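Long-range contact in DltD domain-containing protein (Beauveria bassiana, PDB 7D78), which probably acts as an alpha/beta-hydrolase-fold thioesterase that closes polyketide chains into medium-ring lactones: residues A[200-204]-A[236-242]. Residues are numbered along the deposited sequence; the frame is centred on the assembly and turned at random.
Sequences NPIGM and LQTYQKL
Ile202 lies over one face of the Tyr239 ring in a CH-pi contact, its CG2 4.0 Å from the ring centroid and 26° off the normal. The other branch runs along the same ring, and Ile202 CD1 ends 3.5 Å from Tyr239 CD1 and also touches Leu242 CD1. Pro201 crosses the phenol end, its CD 3.6 Å from Tyr239 CE2, and Asn200 CB packs 3.5 Å from Tyr239 OH. Near the ring plane, at the edge, sits Met204 SD in a Met-aromatic contact, 5.5 Å from the centroid. Chi1 of 62° sets Met204 CG between the backbone N and the carbonyl carbon, and the extended chi2 (171°) then carries SD to this edge and to Leu242 CD1, 4.0 Å away. Replacing Tyr239 by an alanine would probably leave Ile202 CG2 without the ring face it packs on and Met204 SD without its aromatic edge.

The Asn200 amide bridges the type I turn from Asn200 to Gly203. Its OD1 accepts Met204 N at 3.0 Å on a lone pair, with a weak second bond from Gly203 N, and its ND2 returns a nearly straight bond to Met204 O. The two Met204 bonds, both close to the amide plane, fix its rotation. No hydrogen bond joins the two segments.

Further out, Gln174 and Ala171 of helix 168-183 back Pro201 and Ile202, Leu191 of strand 190-191 packs on Tyr239, and Pro103 of helix 103-118 meets Leu242. Both segments belong to the region inserted between strands 150-156 and 259-264, where alpha/beta hydrolases commonly carry a lid; here the loop before helix 210-220 packs on helix 238-244, with Met204 near, but not touching, the probable Ser-His-Asp triad.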
loop_
_atom_site.group_PDB
_atom_site.type_symbol
_atom_site.label_atom_id
_atom_site.label_comp_id
_atom_site.label_asym_id
_atom_site.label_seq_id
_atom_site.Cartn_x
_atom_site.Cartn_y
_atom_site.Cartn_z
ATOM N N ASN A 200 -19.754 2.523 10.609
ATOM C CA ASN A 200 -19.303 2.030 9.317
ATOM C C ASN A 200 -18.697 0.653 9.541
ATOM O O ASN A 200 -18.436 0.261 10.687
ATOM C CB ASN A 200 -18.302 3.001 8.671
ATOM C CG ASN A 200 -17.140 3.326 9.577
ATOM O OD1 ASN A 200 -16.350 2.450 9.922
ATOM N ND2 ASN A 200 -17.022 4.595 9.964
ATOM N N PRO A 201 -18.477 -0.119 8.464
ATOM C CA PRO A 201 -18.145 -1.543 8.643
ATOM C C PRO A 201 -16.840 -1.821 9.363
ATOM O O PRO A 201 -16.703 -2.905 9.949
ATOM C CB PRO A 201 -18.104 -2.070 7.202
ATOM C CG PRO A 201 -19.065 -1.204 6.480
ATOM C CD PRO A 201 -18.831 0.173 7.062
ATOM N N ILE A 202 -15.853 -0.923 9.317
ATOM C CA ILE A 202 -14.575 -1.228 9.965
ATOM C C ILE A 202 -14.425 -0.538 11.314
ATOM O O ILE A 202 -13.462 -0.829 12.044
ATOM C CB ILE A 202 -13.369 -0.883 9.059
ATOM C CG1 ILE A 202 -13.245 0.621 8.845
ATOM C CG2 ILE A 202 -13.475 -1.602 7.704
ATOM C CD1 ILE A 202 -11.957 1.023 8.080
ATOM N N GLY A 203 -15.342 0.357 11.670
ATOM C CA GLY A 203 -15.261 1.051 12.945
ATOM C C GLY A 203 -14.327 2.244 12.980
ATOM O O GLY A 203 -13.753 2.538 14.034
ATOM N N MET A 204 -14.171 2.965 11.869
ATOM C CA MET A 204 -13.176 4.030 11.820
ATOM C C MET A 204 -13.767 5.357 12.280
ATOM O O MET A 204 -14.977 5.585 12.190
ATOM C CB MET A 204 -12.608 4.188 10.403
ATOM C CG MET A 204 -13.636 4.581 9.345
ATOM S SD MET A 204 -12.907 5.012 7.724
ATOM C CE MET A 204 -12.334 6.674 8.066
ATOM N N LEU A 236 -16.614 0.617 -1.037
ATOM C CA LEU A 236 -16.233 -0.292 0.043
ATOM C C LEU A 236 -14.763 -0.707 -0.044
ATOM O O LEU A 236 -14.106 -0.895 0.990
ATOM C CB LEU A 236 -17.135 -1.536 0.028
ATOM C CG LEU A 236 -16.983 -2.502 1.212
ATOM C CD1 LEU A 236 -17.820 -2.035 2.440
ATOM C CD2 LEU A 236 -17.385 -3.910 0.792
ATOM N N GLN A 237 -14.222 -0.836 -1.263
ATOM C CA GLN A 237 -12.834 -1.278 -1.406
ATOM C C GLN A 237 -11.843 -0.319 -0.763
ATOM O O GLN A 237 -10.679 -0.696 -0.569
ATOM C CB GLN A 237 -12.483 -1.471 -2.883
ATOM C CG GLN A 237 -13.126 -2.715 -3.506
ATOM C CD GLN A 237 -12.790 -4.004 -2.746
ATOM O OE1 GLN A 237 -11.667 -4.183 -2.272
ATOM N NE2 GLN A 237 -13.771 -4.905 -2.637
ATOM N N THR A 238 -12.267 0.911 -0.451
ATOM C CA THR A 238 -11.501 1.821 0.398
ATOM C C THR A 238 -10.980 1.074 1.612
ATOM O O THR A 238 -9.813 1.219 1.990
ATOM C CB THR A 238 -12.369 2.999 0.859
ATOM O OG1 THR A 238 -12.806 3.751 -0.277
ATOM C CG2 THR A 238 -11.599 3.914 1.842
ATOM N N TYR A 239 -11.841 0.245 2.212
ATOM C CA TYR A 239 -11.460 -0.446 3.435
ATOM C C TYR A 239 -10.346 -1.458 3.190
ATOM O O TYR A 239 -9.585 -1.769 4.111
ATOM C CB TYR A 239 -12.689 -1.118 4.038
ATOM C CG TYR A 239 -13.774 -0.134 4.426
ATOM C CD1 TYR A 239 -13.456 1.151 4.876
ATOM C CD2 TYR A 239 -15.115 -0.490 4.348
ATOM C CE1 TYR A 239 -14.468 2.058 5.238
ATOM C CE2 TYR A 239 -16.120 0.394 4.704
ATOM C CZ TYR A 239 -15.799 1.655 5.154
ATOM O OH TYR A 239 -16.825 2.512 5.505
ATOM N N GLN A 240 -10.249 -2.000 1.972
ATOM C CA GLN A 240 -9.108 -2.847 1.637
ATOM C C GLN A 240 -7.811 -2.040 1.642
ATOM O O GLN A 240 -6.789 -2.486 2.180
ATOM C CB GLN A 240 -9.332 -3.508 0.276
ATOM C CG GLN A 240 -8.156 -4.359 -0.212
ATOM C CD GLN A 240 -7.904 -5.562 0.678
ATOM O OE1 GLN A 240 -7.048 -5.534 1.578
ATOM N NE2 GLN A 240 -8.658 -6.619 0.447
ATOM N N LYS A 241 -7.833 -0.845 1.044
ATOM C CA LYS A 241 -6.652 0.013 1.065
ATOM C C LYS A 241 -6.276 0.390 2.492
ATOM O O LYS A 241 -5.092 0.436 2.840
ATOM C CB LYS A 241 -6.905 1.269 0.226
ATOM C CG LYS A 241 -7.438 1.001 -1.189
ATOM C CD LYS A 241 -6.543 -0.004 -1.921
ATOM C CE LYS A 241 -7.111 -0.396 -3.284
ATOM N NZ LYS A 241 -6.197 -1.366 -3.987
ATOM N N LEU A 242 -7.273 0.665 3.335
ATOM C CA LEU A 242 -6.985 1.016 4.720
ATOM C C LEU A 242 -6.453 -0.177 5.503
ATOM O O LEU A 242 -5.707 0.009 6.471
ATOM C CB LEU A 242 -8.238 1.577 5.403
ATOM C CG LEU A 242 -8.831 2.840 4.760
ATOM C CD1 LEU A 242 -9.986 3.355 5.600
ATOM C CD2 LEU A 242 -7.750 3.920 4.610
#